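PDB 6VNA: pyridoxamine 5'-phosphate oxidase-related, FMN-binding protein, which probably acts as a noncanonical heme oxygenase that degrades c-type heme, built on the FMN-binding scaffold of the pyridoxamine 5'-phosphate oxidase family. Local coordinates for residues A[14-19]-A[140-145]; A[42-47]-A[74-79]; A[46-51]-A[113-118]; A[56-61]-A[66-71]. One frame throughout, in Å; residues are numbered along the deposited sequence.

A small split barrel illustrates how chemistry follows location. Contact 2 is the core of the set: entirely buried, close to the centre of the chain, and held by aliphatic groups alone. Contact 3 starts from the same strand, 39-48, and shares Leu46 and Gln47 with it, but lies about 13 Å away between centres, where amide, guanidinium and water replace methyl groups. Contact 4 touches contact 2 through neighbouring strands 39-48 and 54-59, and runs from buried leucines to an exposed arginine. Contact 1, apolar but only partly buried, lies about 28 Å from contact 4 between centres, on the opposite side of the chain's centre.

Contact 1. Residues A[14-19]-A[140-145]; sequences RALARQ and LNAGFG
Leu16 extends from one flank of helix 11-23 over the end of strand 137-141, and its two ends meet different partners. Near the root, Leu16 CB rests on the methyl CD2 of Leu140 at 4.1 Å. Farther out, the branch CD2 of Leu16 reaches Ala142 CB at 4.2 Å, just past the end of the strand. The side chain can span both because its CG stands anti to the backbone N (chi1 -173°), which carries the branches outward from the helix. Leu140 takes a similar torsion, and its CD2 also comes within 4.3 Å of the backbone N of Ala17, so this one methyl lies against two successive residues of the helix.

The arrangement shows how an N-terminal helix is laid against the antiparallel sheet of a split-barrel protein: strands 137-141 and 148-151 pair beside it, and Ala17 and Leu140 both touch Leu150. Ala13 and Leu20 of the same helix also touch Leu140, so that the buried leucine is packed by the helix and by strand 148-151.

After Asn141 the strand ends in a turn. Asn141 OD1 accepts from Gly143 N at 3.0 Å, with the donor in the carbonyl plane, and so closes an Asx turn around Ala142. Gly143 has a phi of 124°, where any side chain would collide with the carbonyl O of Ala142, so glycine is called for. On the helix, Arg14 forms salt bridges with Asp11 and with Asp154 of the C-terminal helix.

Contact 2. Residues A[42-47]-A[74-79]; sequences TRIALQ and AGLLIA
Leu46 and Leu76 reach toward each other tip to tip, with Leu46 CD1 and Leu76 CD1 4.1 Å apart, while the pairs on either side meet crosswise. Ile44 lies across Leu76 at about a right angle and touches it through their terminal methyls, Ile44 CD1 and Leu76 CD2, at 4.0 Å. Leu46 and Ile78 are likewise perpendicular: Leu46 CD2 approaches Ile78 CD1 to 3.7 Å and Ile78 CG1 to 3.9 Å. Leu46 therefore divides its two methyls, CD1 facing Leu76 and CD2 directed chiefly to Ile78, and the branches of Leu76 are split in the same manner between Leu46 and Ile44.

Torsions bring these ends together. Ile44 holds CG1 in the crowded position between the backbone N and carbonyl carbon (chi1 61°), from which CD1 can extend to Leu76. Leu76 and Ile78 emerge at an angle to the opposing strand, and it is their outer methyls that close the distance.

The segments 42-47 and 74-79 cross at 74°, their axes 9.3 Å apart at closest approach, and no hydrogen bond joins them. Each pairs instead with strand 26-32, so the contact spans the curled sheet across the interior of the FMN-binding split barrel; Ala27 and Leu29 of that strand also pack here. On the other side of the sheet, Arg43 and Leu77 meet the second subunit. With methyl and methylene groups alone doing the touching, the fit depends on shape and on exclusion of water, and has no directional bond to set it.

Contact 3. Residues A[46-51]-A[113-118]; sequences LQTDAD and LERDPK
The carboxamide of Gln47 lies between Arg115 and Asp116, where helix 108-115 gives way to a loop. Its oxygen OE1 is 3.5 Å from Arg115 CB and equally far from Arg115 NE, at the edge of the guanidinium. The two side chains slide past each other in opposite directions, with their flat groups turned 43° apart. On the amide's other branch, Gln47 NE2 packs 3.4 Å from Asp116 CB and donates to Trp112 O, a carbonyl of the last helical turn. Replacing Gln47 with an alanine is likely to leave the Trp112 carbonyl without this side-chain donor and open a gap beside the aliphatic part of Arg115.

A water extends the contact to Thr48: it accepts from Arg115 NH2 at 2.9 Å, in the guanidinium plane, and weakly from Thr48 N at 3.3 Å. A bend at chi3 (66°) brings the guanidinium round so that NH2 meets the water and comes near Thr48 OG1.

Strand 39-48 belongs to the split barrel, and here, as it runs out, the C-terminal end of helix 108-115, Arg115 and the residue after it, meets the strand. The helix terminus is held as well by helix 11-23 and by Arg25 just after that helix. Glu22 forms a salt bridge with Arg115 NH1, and Arg25 NE donates to Arg115 O. Asp116, whose CB packs on the amide, has its carboxylate bridged by Lys118, whose NZ meets OD2 at 3.2 Å on the syn side.

Contact 4. Residues A[56-61]-A[66-71]; sequences ALLAGL and RALAVD
The guanidinium of Arg66 receives the carbonyl oxygen of Leu61 neither squarely on a face nor at an edge: Leu61 O is tilted 31° out of its plane. The bond, from Arg66 NE to Leu61 O, is of ordinary length, 2.9 Å, but bent, with an N-H...O angle of 133°, and the donor stands above the carbonyl plane instead of on a lone pair. This is the tight strand-to-helix connection of the split barrel, in which strand 54-59 passes almost directly into helix 63-70, and the arginine reaches back from the helix to the loop that precedes it. A bend at chi3 (-95°) folds the side chain over the same oxygen, and Arg66 CD comes within 3.5 Å of Leu61 O. Both residues are exposed, so this hydrogen bond lies at the surface.

Deeper in, the connection is closed by hydrocarbon. Leu58 on the strand and Leu68 on the helix point toward each other and cross at about a right angle. Each also touches Trp131 of the neighbouring strand 128-135, while Leu68 packs on Thr31 as well, so the helix packs on residues of strands 54-59, 128-135 and 26-32 through a small, mainly apolar cluster. Ile44 supports Leu58 from strand 39-48. Within this cluster the two segments meet through a single pair of methyls, Leu58 CD1 and Leu68 CD1, 3.6 Å apart.

Contact 1. Residues A[14-19]-A[140-145]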
loop_
_atom_site.group_PDB
_atom_site.type_symbol
_atom_site.label_atom_id
_atom_site.label_comp_id
_atom_site.label_asym_id
_atom_site.label_seq_id
_atom_site.Cartn_x
_atom_site.Cartn_y
_atom_site.Cartn_z
ATOM N N ARG A 14 11.053 0.622 -17.863
ATOM C CA ARG A 14 10.362 -0.690 -17.953
ATOM C C ARG A 14 11.136 -1.713 -17.128
ATOM O O ARG A 14 10.501 -2.457 -16.349
ATOM C CB ARG A 14 10.190 -1.127 -19.416
ATOM C CG ARG A 14 9.229 -0.252 -20.223
ATOM C CD ARG A 14 8.903 -0.713 -21.644
ATOM N NE ARG A 14 8.037 0.314 -22.215
ATOM C CZ ARG A 14 8.384 1.272 -23.079
ATOM N NH1 ARG A 14 9.601 1.323 -23.596
ATOM N NH2 ARG A 14 7.488 2.174 -23.443
ATOM N N ALA A 15 12.462 -1.749 -17.279
ATOM C CA ALA A 15 13.353 -2.757 -16.641
ATOM C C ALA A 15 13.403 -2.525 -15.113
ATOM O O ALA A 15 13.362 -3.512 -14.323
ATOM C CB ALA A 15 14.719 -2.680 -17.281
ATOM N N LEU A 16 13.450 -1.263 -14.673
ATOM C CA LEU A 16 13.403 -0.973 -13.220
ATOM C C LEU A 16 12.113 -1.565 -12.630
ATOM O O LEU A 16 12.212 -2.306 -11.613
ATOM C CB LEU A 16 13.502 0.533 -12.980
ATOM C CG LEU A 16 13.634 0.878 -11.503
ATOM C CD1 LEU A 16 14.701 0.003 -10.843
ATOM C CD2 LEU A 16 13.917 2.362 -11.309
ATOM N N ALA A 17 10.961 -1.313 -13.279
ATOM C CA ALA A 17 9.618 -1.804 -12.864
ATOM C C ALA A 17 9.624 -3.325 -12.769
ATOM O O ALA A 17 9.098 -3.854 -11.780
ATOM C CB ALA A 17 8.555 -1.353 -13.829
ATOM N N ARG A 18 10.167 -3.996 -13.783
ATOM C CA ARG A 18 10.236 -5.480 -13.828
ATOM C C ARG A 18 11.187 -5.994 -12.748
ATOM O O ARG A 18 10.904 -7.093 -12.187
ATOM C CB ARG A 18 10.695 -5.947 -15.211
ATOM C CG ARG A 18 9.739 -5.563 -16.328
ATOM C CD ARG A 18 9.974 -6.381 -17.583
ATOM N NE ARG A 18 9.085 -5.934 -18.653
ATOM C CZ ARG A 18 9.383 -5.027 -19.580
ATOM N NH1 ARG A 18 10.571 -4.442 -19.599
ATOM N NH2 ARG A 18 8.479 -4.712 -20.492
ATOM N N GLN A 19 12.281 -5.254 -12.484
ATOM C CA GLN A 19 13.330 -5.661 -11.509
ATOM C C GLN A 19 12.749 -5.563 -10.090
ATOM O O GLN A 19 13.029 -6.490 -9.273
ATOM C CB GLN A 19 14.607 -4.818 -11.665
ATOM C CG GLN A 19 15.484 -5.231 -12.844
ATOM C CD GLN A 19 16.560 -4.237 -13.244
ATOM O OE1 GLN A 19 16.420 -3.026 -13.135
ATOM N NE2 GLN A 19 17.665 -4.755 -13.748
ATOM N N LEU A 140 5.600 4.442 -11.921
ATOM C CA LEU A 140 6.989 4.174 -11.458
ATOM C C LEU A 140 7.556 5.465 -10.893
ATOM O O LEU A 140 7.593 6.470 -11.625
ATOM C CB LEU A 140 7.905 3.677 -12.582
ATOM C CG LEU A 140 9.358 3.406 -12.162
ATOM C CD1 LEU A 140 9.447 2.354 -11.051
ATOM C CD2 LEU A 140 10.191 2.956 -13.353
ATOM N N ASN A 141 8.058 5.409 -9.668
ATOM C CA ASN A 141 8.827 6.533 -9.089
ATOM C C ASN A 141 10.250 6.024 -8.817
ATOM O O ASN A 141 10.400 5.148 -7.970
ATOM C CB ASN A 141 8.085 7.111 -7.895
ATOM C CG ASN A 141 8.806 8.318 -7.362
ATOM O OD1 ASN A 141 10.037 8.376 -7.435
ATOM N ND2 ASN A 141 8.056 9.266 -6.821
ATOM N N ALA A 142 11.247 6.549 -9.531
ATOM C CA ALA A 142 12.644 6.038 -9.578
ATOM C C ALA A 142 13.426 6.497 -8.346
ATOM O O ALA A 142 14.510 5.926 -8.099
ATOM C CB ALA A 142 13.340 6.491 -10.835
ATOM N N GLY A 143 12.896 7.479 -7.615
ATOM C CA GLY A 143 13.487 7.976 -6.359
ATOM C C GLY A 143 13.743 9.463 -6.428
ATOM O O GLY A 143 14.021 10.050 -5.375
ATOM N N PHE A 144 13.619 10.037 -7.633
ATOM C CA PHE A 144 14.064 11.397 -8.013
ATOM C C PHE A 144 13.428 11.764 -9.346
ATOM O O PHE A 144 13.239 10.848 -10.162
ATOM C CB PHE A 144 15.571 11.418 -8.245
ATOM C CG PHE A 144 16.034 10.447 -9.305
ATOM C CD1 PHE A 144 16.408 9.154 -8.970
ATOM C CD2 PHE A 144 16.076 10.816 -10.641
ATOM C CE1 PHE A 144 16.845 8.259 -9.937
ATOM C CE2 PHE A 144 16.502 9.918 -11.610
ATOM C CZ PHE A 144 16.897 8.645 -11.254
ATOM N N GLY A 145 13.166 13.051 -9.574
ATOM C CA GLY A 145 12.546 13.537 -10.822
ATOM C C GLY A 145 11.094 13.099 -10.941
ATOM O O GLY A 145 10.427 12.903 -9.898
#

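Contact 2. Residues A[42-47]-A[74-79]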
loop_
_atom_site.group_PDB
_atom_site.type_symbol
_atom_site.label_atom_id
_atom_site.label_comp_id
_atom_site.label_asym_id
_atom_site.label_seq_id
_atom_site.Cartn_x
_atom_site.Cartn_y
_atom_site.Cartn_z
ATOM N N THR A 42 -2.973 -2.274 3.824
ATOM C CA THR A 42 -2.413 -3.343 4.687
ATOM C C THR A 42 -1.121 -3.893 4.058
ATOM O O THR A 42 -0.958 -3.844 2.836
ATOM C CB THR A 42 -3.409 -4.487 4.915
ATOM O OG1 THR A 42 -3.712 -5.078 3.651
ATOM C CG2 THR A 42 -4.701 -4.059 5.572
ATOM N N ARG A 43 -0.239 -4.430 4.890
ATOM C CA ARG A 43 1.044 -5.024 4.456
ATOM C C ARG A 43 0.814 -6.504 4.182
ATOM O O ARG A 43 0.255 -7.161 5.060
ATOM C CB ARG A 43 2.135 -4.849 5.516
ATOM C CG ARG A 43 3.467 -5.429 5.070
ATOM C CD ARG A 43 4.548 -5.125 6.062
ATOM N NE ARG A 43 5.103 -3.800 5.878
ATOM C CZ ARG A 43 5.937 -3.208 6.729
ATOM N NH1 ARG A 43 6.305 -3.827 7.839
ATOM N NH2 ARG A 43 6.408 -2.000 6.462
ATOM N N ILE A 44 1.283 -6.991 3.038
ATOM C CA ILE A 44 1.090 -8.402 2.598
ATOM C C ILE A 44 2.393 -9.028 2.085
ATOM O O ILE A 44 3.261 -8.312 1.570
ATOM C CB ILE A 44 0.021 -8.471 1.493
ATOM C CG1 ILE A 44 0.423 -7.661 0.258
ATOM C CG2 ILE A 44 -1.332 -8.050 2.038
ATOM C CD1 ILE A 44 -0.146 -8.195 -1.036
ATOM N N ALA A 45 2.475 -10.347 2.169
ATOM C CA ALA A 45 3.470 -11.154 1.433
ATOM C C ALA A 45 3.056 -11.111 -0.035
ATOM O O ALA A 45 1.867 -11.303 -0.327
ATOM C CB ALA A 45 3.541 -12.560 1.975
ATOM N N LEU A 46 3.977 -10.721 -0.896
ATOM C CA LEU A 46 3.732 -10.591 -2.347
ATOM C C LEU A 46 4.996 -10.966 -3.119
ATOM O O LEU A 46 6.059 -10.391 -2.847
ATOM C CB LEU A 46 3.347 -9.157 -2.702
ATOM C CG LEU A 46 3.086 -8.975 -4.197
ATOM C CD1 LEU A 46 1.613 -9.223 -4.514
ATOM C CD2 LEU A 46 3.529 -7.611 -4.665
ATOM N N GLN A 47 4.841 -11.875 -4.072
ATOM C CA GLN A 47 5.853 -12.254 -5.081
ATOM C C GLN A 47 5.185 -12.159 -6.455
ATOM O O GLN A 47 4.069 -11.628 -6.520
ATOM C CB GLN A 47 6.351 -13.657 -4.750
ATOM C CG GLN A 47 6.939 -13.768 -3.354
ATOM C CD GLN A 47 7.473 -15.155 -3.086
ATOM O OE1 GLN A 47 7.754 -15.922 -4.003
ATOM N NE2 GLN A 47 7.560 -15.512 -1.822
ATOM N N ALA A 74 -7.924 -3.591 -6.606
ATOM C CA ALA A 74 -6.730 -3.754 -5.740
ATOM C C ALA A 74 -5.613 -2.842 -6.229
ATOM O O ALA A 74 -5.355 -2.831 -7.445
ATOM C CB ALA A 74 -6.277 -5.197 -5.725
ATOM N N GLY A 75 -5.022 -2.086 -5.302
ATOM C CA GLY A 75 -3.751 -1.351 -5.480
ATOM C C GLY A 75 -2.577 -2.061 -4.822
ATOM O O GLY A 75 -2.766 -2.711 -3.762
ATOM N N LEU A 76 -1.401 -1.987 -5.435
ATOM C CA LEU A 76 -0.123 -2.432 -4.801
ATOM C C LEU A 76 0.885 -1.292 -4.897
ATOM O O LEU A 76 0.977 -0.685 -6.004
ATOM C CB LEU A 76 0.454 -3.656 -5.514
ATOM C CG LEU A 76 -0.359 -4.932 -5.459
ATOM C CD1 LEU A 76 0.176 -5.948 -6.462
ATOM C CD2 LEU A 76 -0.350 -5.514 -4.063
ATOM N N LEU A 77 1.572 -1.013 -3.782
ATOM C CA LEU A 77 2.879 -0.313 -3.727
ATOM C C LEU A 77 3.991 -1.339 -3.494
ATOM O O LEU A 77 3.935 -2.103 -2.502
ATOM C CB LEU A 77 2.897 0.704 -2.585
ATOM C CG LEU A 77 4.138 1.598 -2.553
ATOM C CD1 LEU A 77 4.378 2.240 -3.922
ATOM C CD2 LEU A 77 3.992 2.680 -1.488
ATOM N N ILE A 78 4.988 -1.331 -4.358
ATOM C CA ILE A 78 6.170 -2.238 -4.266
ATOM C C ILE A 78 7.415 -1.351 -4.201
ATOM O O ILE A 78 7.659 -0.576 -5.120
ATOM C CB ILE A 78 6.137 -3.216 -5.452
ATOM C CG1 ILE A 78 4.845 -4.030 -5.415
ATOM C CG2 ILE A 78 7.375 -4.096 -5.486
ATOM C CD1 ILE A 78 4.530 -4.725 -6.706
ATOM N N ALA A 79 8.121 -1.385 -3.089
ATOM C CA ALA A 79 9.355 -0.608 -2.869
ATOM C C ALA A 79 10.512 -1.599 -2.804
ATOM O O ALA A 79 10.265 -2.806 -2.655
ATOM C CB ALA A 79 9.233 0.237 -1.622
#

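Contact 3. Residues A[46-51]-A[113-118]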
loop_
_atom_site.group_PDB
_atom_site.type_symbol
_atom_site.label_atom_id
_atom_site.label_comp_id
_atom_site.label_asym_id
_atom_site.label_seq_id
_atom_site.Cartn_x
_atom_site.Cartn_y
_atom_site.Cartn_z
ATOM N N LEU A 46 3.977 -10.721 -0.896
ATOM C CA LEU A 46 3.732 -10.591 -2.347
ATOM C C LEU A 46 4.996 -10.966 -3.119
ATOM O O LEU A 46 6.059 -10.391 -2.847
ATOM C CB LEU A 46 3.347 -9.157 -2.702
ATOM C CG LEU A 46 3.086 -8.975 -4.197
ATOM C CD1 LEU A 46 1.613 -9.223 -4.514
ATOM C CD2 LEU A 46 3.529 -7.611 -4.665
ATOM N N GLN A 47 4.841 -11.875 -4.072
ATOM C CA GLN A 47 5.853 -12.254 -5.081
ATOM C C GLN A 47 5.185 -12.159 -6.455
ATOM O O GLN A 47 4.069 -11.628 -6.520
ATOM C CB GLN A 47 6.351 -13.657 -4.750
ATOM C CG GLN A 47 6.939 -13.768 -3.354
ATOM C CD GLN A 47 7.473 -15.155 -3.086
ATOM O OE1 GLN A 47 7.754 -15.922 -4.003
ATOM N NE2 GLN A 47 7.560 -15.512 -1.822
ATOM N N THR A 48 5.858 -12.616 -7.508
ATOM C CA THR A 48 5.282 -12.842 -8.858
ATOM C C THR A 48 5.077 -14.346 -9.034
ATOM O O THR A 48 5.730 -15.062 -8.304
ATOM C CB THR A 48 6.233 -12.275 -9.913
ATOM O OG1 THR A 48 7.468 -12.970 -9.726
ATOM C CG2 THR A 48 6.438 -10.787 -9.775
ATOM N N ASP A 49 4.235 -14.823 -9.957
ATOM C CA ASP A 49 4.364 -16.236 -10.428
ATOM C C ASP A 49 5.049 -16.225 -11.803
ATOM O O ASP A 49 5.555 -15.144 -12.203
ATOM C CB ASP A 49 3.079 -17.079 -10.304
ATOM C CG ASP A 49 1.790 -16.522 -10.873
ATOM O OD1 ASP A 49 1.847 -15.483 -11.569
ATOM O OD2 ASP A 49 0.735 -17.148 -10.612
ATOM N N ALA A 50 5.115 -17.402 -12.444
ATOM C CA ALA A 50 5.882 -17.733 -13.672
ATOM C C ALA A 50 5.823 -16.603 -14.708
ATOM O O ALA A 50 6.906 -16.175 -15.156
ATOM C CB ALA A 50 5.357 -19.027 -14.243
ATOM N N ASP A 51 4.619 -16.141 -15.068
ATOM C CA ASP A 51 4.384 -15.076 -16.083
ATOM C C ASP A 51 4.695 -13.676 -15.523
ATOM O O ASP A 51 4.471 -12.690 -16.263
ATOM C CB ASP A 51 2.948 -15.122 -16.616
ATOM C CG ASP A 51 1.858 -14.867 -15.583
ATOM O OD1 ASP A 51 2.149 -14.947 -14.364
ATOM O OD2 ASP A 51 0.711 -14.595 -16.006
ATOM N N LEU A 113 8.421 -20.561 -1.258
ATOM C CA LEU A 113 9.299 -20.828 -0.083
ATOM C C LEU A 113 10.773 -20.620 -0.471
ATOM O O LEU A 113 11.513 -19.978 0.314
ATOM C CB LEU A 113 9.042 -22.233 0.465
ATOM C CG LEU A 113 9.368 -22.406 1.950
ATOM C CD1 LEU A 113 8.458 -21.537 2.810
ATOM C CD2 LEU A 113 9.263 -23.866 2.370
ATOM N N GLU A 114 11.188 -21.097 -1.649
ATOM C CA GLU A 114 12.564 -20.864 -2.154
ATOM C C GLU A 114 12.852 -19.364 -2.043
ATOM O O GLU A 114 13.982 -19.010 -1.629
ATOM C CB GLU A 114 12.727 -21.410 -3.573
ATOM C CG GLU A 114 12.723 -22.933 -3.623
ATOM C CD GLU A 114 12.879 -23.521 -5.016
ATOM O OE1 GLU A 114 13.853 -23.132 -5.714
ATOM O OE2 GLU A 114 12.021 -24.351 -5.410
ATOM N N ARG A 115 11.851 -18.518 -2.319
ATOM C CA ARG A 115 12.019 -17.039 -2.404
ATOM C C ARG A 115 11.742 -16.386 -1.040
ATOM O O ARG A 115 12.315 -15.315 -0.768
ATOM C CB ARG A 115 11.158 -16.509 -3.553
ATOM C CG ARG A 115 11.609 -17.017 -4.916
ATOM C CD ARG A 115 10.576 -16.861 -6.013
ATOM N NE ARG A 115 10.308 -15.459 -6.317
ATOM C CZ ARG A 115 10.944 -14.726 -7.223
ATOM N NH1 ARG A 115 11.926 -15.242 -7.939
ATOM N NH2 ARG A 115 10.595 -13.464 -7.401
ATOM N N ASP A 116 10.933 -17.013 -0.191
ATOM C CA ASP A 116 10.614 -16.493 1.166
ATOM C C ASP A 116 10.503 -17.679 2.122
ATOM O O ASP A 116 9.416 -18.238 2.285
ATOM C CB ASP A 116 9.343 -15.640 1.125
ATOM C CG ASP A 116 9.105 -14.802 2.367
ATOM O OD1 ASP A 116 9.974 -14.817 3.263
ATOM O OD2 ASP A 116 8.048 -14.130 2.421
ATOM N N PRO A 117 11.630 -18.121 2.740
ATOM C CA PRO A 117 11.617 -19.244 3.683
ATOM C C PRO A 117 10.712 -19.010 4.909
ATOM O O PRO A 117 9.882 -19.865 5.198
ATOM C CB PRO A 117 13.088 -19.368 4.118
ATOM C CG PRO A 117 13.881 -18.681 3.029
ATOM C CD PRO A 117 12.981 -17.576 2.533
ATOM N N LYS A 118 10.885 -17.863 5.580
ATOM C CA LYS A 118 10.036 -17.359 6.699
ATOM C C LYS A 118 8.555 -17.700 6.463
ATOM O O LYS A 118 7.854 -17.974 7.461
ATOM C CB LYS A 118 10.225 -15.842 6.849
ATOM C CG LYS A 118 9.300 -15.145 7.844
ATOM C CD LYS A 118 7.966 -14.653 7.275
ATOM C CE LYS A 118 8.079 -13.429 6.385
ATOM N NZ LYS A 118 7.004 -13.397 5.366
HETATM O O HOH W 1 8.756 -11.352 -6.507
#

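Contact 4. Residues A[56-61]-A[66-71]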
loop_
_atom_site.group_PDB
_atom_site.type_symbol
_atom_site.label_atom_id
_atom_site.label_comp_id
_atom_site.label_asym_id
_atom_site.label_seq_id
_atom_site.Cartn_x
_atom_site.Cartn_y
_atom_site.Cartn_z
ATOM N N ALA A 56 -0.293 -12.519 -4.426
ATOM C CA ALA A 56 -0.427 -12.155 -3.002
ATOM C C ALA A 56 -0.773 -13.432 -2.246
ATOM O O ALA A 56 -1.362 -14.332 -2.856
ATOM C CB ALA A 56 -1.480 -11.076 -2.867
ATOM N N LEU A 57 -0.372 -13.538 -0.988
ATOM C CA LEU A 57 -0.785 -14.648 -0.094
ATOM C C LEU A 57 -1.505 -14.015 1.108
ATOM O O LEU A 57 -0.834 -13.346 1.927
ATOM C CB LEU A 57 0.466 -15.441 0.293
ATOM C CG LEU A 57 0.265 -16.634 1.229
ATOM C CD1 LEU A 57 -0.689 -17.649 0.642
ATOM C CD2 LEU A 57 1.595 -17.306 1.540
ATOM N N LEU A 58 -2.830 -14.171 1.183
ATOM C CA LEU A 58 -3.680 -13.515 2.211
ATOM C C LEU A 58 -4.317 -14.580 3.096
ATOM O O LEU A 58 -4.617 -15.660 2.579
ATOM C CB LEU A 58 -4.755 -12.672 1.520
ATOM C CG LEU A 58 -4.257 -11.664 0.486
ATOM C CD1 LEU A 58 -5.391 -10.810 -0.028
ATOM C CD2 LEU A 58 -3.172 -10.771 1.049
ATOM N N ALA A 59 -4.474 -14.272 4.387
ATOM C CA ALA A 59 -5.389 -14.955 5.334
ATOM C C ALA A 59 -6.817 -14.774 4.805
ATOM O O ALA A 59 -7.278 -13.616 4.693
ATOM C CB ALA A 59 -5.228 -14.398 6.723
ATOM N N GLY A 60 -7.474 -15.880 4.456
ATOM C CA GLY A 60 -8.745 -15.907 3.705
ATOM C C GLY A 60 -9.875 -15.099 4.334
ATOM O O GLY A 60 -10.786 -14.754 3.575
ATOM N N LEU A 61 -9.851 -14.814 5.644
ATOM C CA LEU A 61 -10.970 -14.124 6.358
ATOM C C LEU A 61 -10.522 -12.820 7.027
ATOM O O LEU A 61 -11.357 -12.199 7.681
ATOM C CB LEU A 61 -11.559 -15.090 7.385
ATOM C CG LEU A 61 -12.421 -16.195 6.793
ATOM C CD1 LEU A 61 -13.089 -16.973 7.899
ATOM C CD2 LEU A 61 -13.465 -15.634 5.843
ATOM N N ARG A 66 -11.531 -10.166 2.810
ATOM C CA ARG A 66 -13.002 -9.960 2.783
ATOM C C ARG A 66 -13.306 -8.812 1.833
ATOM O O ARG A 66 -14.254 -8.937 1.076
ATOM C CB ARG A 66 -13.544 -9.684 4.189
ATOM C CG ARG A 66 -13.420 -10.893 5.098
ATOM C CD ARG A 66 -14.243 -10.762 6.342
ATOM N NE ARG A 66 -13.501 -10.242 7.475
ATOM C CZ ARG A 66 -13.425 -8.976 7.814
ATOM N NH1 ARG A 66 -13.992 -8.044 7.078
ATOM N NH2 ARG A 66 -12.755 -8.646 8.889
ATOM N N ALA A 67 -12.523 -7.737 1.862
ATOM C CA ALA A 67 -12.739 -6.592 0.956
ATOM C C ALA A 67 -12.656 -7.104 -0.484
ATOM O O ALA A 67 -13.507 -6.718 -1.299
ATOM C CB ALA A 67 -11.748 -5.491 1.217
ATOM N N LEU A 68 -11.671 -7.962 -0.773
ATOM C CA LEU A 68 -11.418 -8.453 -2.155
ATOM C C LEU A 68 -12.576 -9.328 -2.603
ATOM O O LEU A 68 -13.028 -9.126 -3.726
ATOM C CB LEU A 68 -10.116 -9.255 -2.225
ATOM C CG LEU A 68 -8.835 -8.434 -2.341
ATOM C CD1 LEU A 68 -7.666 -9.392 -2.472
ATOM C CD2 LEU A 68 -8.876 -7.455 -3.511
ATOM N N ALA A 69 -13.005 -10.251 -1.739
ATOM C CA ALA A 69 -14.165 -11.161 -1.920
ATOM C C ALA A 69 -15.393 -10.386 -2.430
ATOM O O ALA A 69 -16.071 -10.859 -3.360
ATOM C CB ALA A 69 -14.448 -11.872 -0.617
ATOM N N VAL A 70 -15.622 -9.192 -1.892
ATOM C CA VAL A 70 -16.793 -8.322 -2.202
ATOM C C VAL A 70 -16.478 -7.434 -3.414
ATOM O O VAL A 70 -17.401 -7.219 -4.209
ATOM C CB VAL A 70 -17.156 -7.504 -0.951
ATOM C CG1 VAL A 70 -18.174 -6.411 -1.236
ATOM C CG2 VAL A 70 -17.625 -8.419 0.172
ATOM N N ASP A 71 -15.247 -6.911 -3.546
ATOM C CA ASP A 71 -14.828 -6.028 -4.677
ATOM C C ASP A 71 -13.370 -6.307 -5.036
ATOM O O ASP A 71 -12.464 -5.968 -4.276
ATOM C CB ASP A 71 -14.998 -4.546 -4.333
ATOM C CG ASP A 71 -14.903 -3.619 -5.536
ATOM O OD1 ASP A 71 -14.255 -3.997 -6.528
ATOM O OD2 ASP A 71 -15.482 -2.518 -5.470
#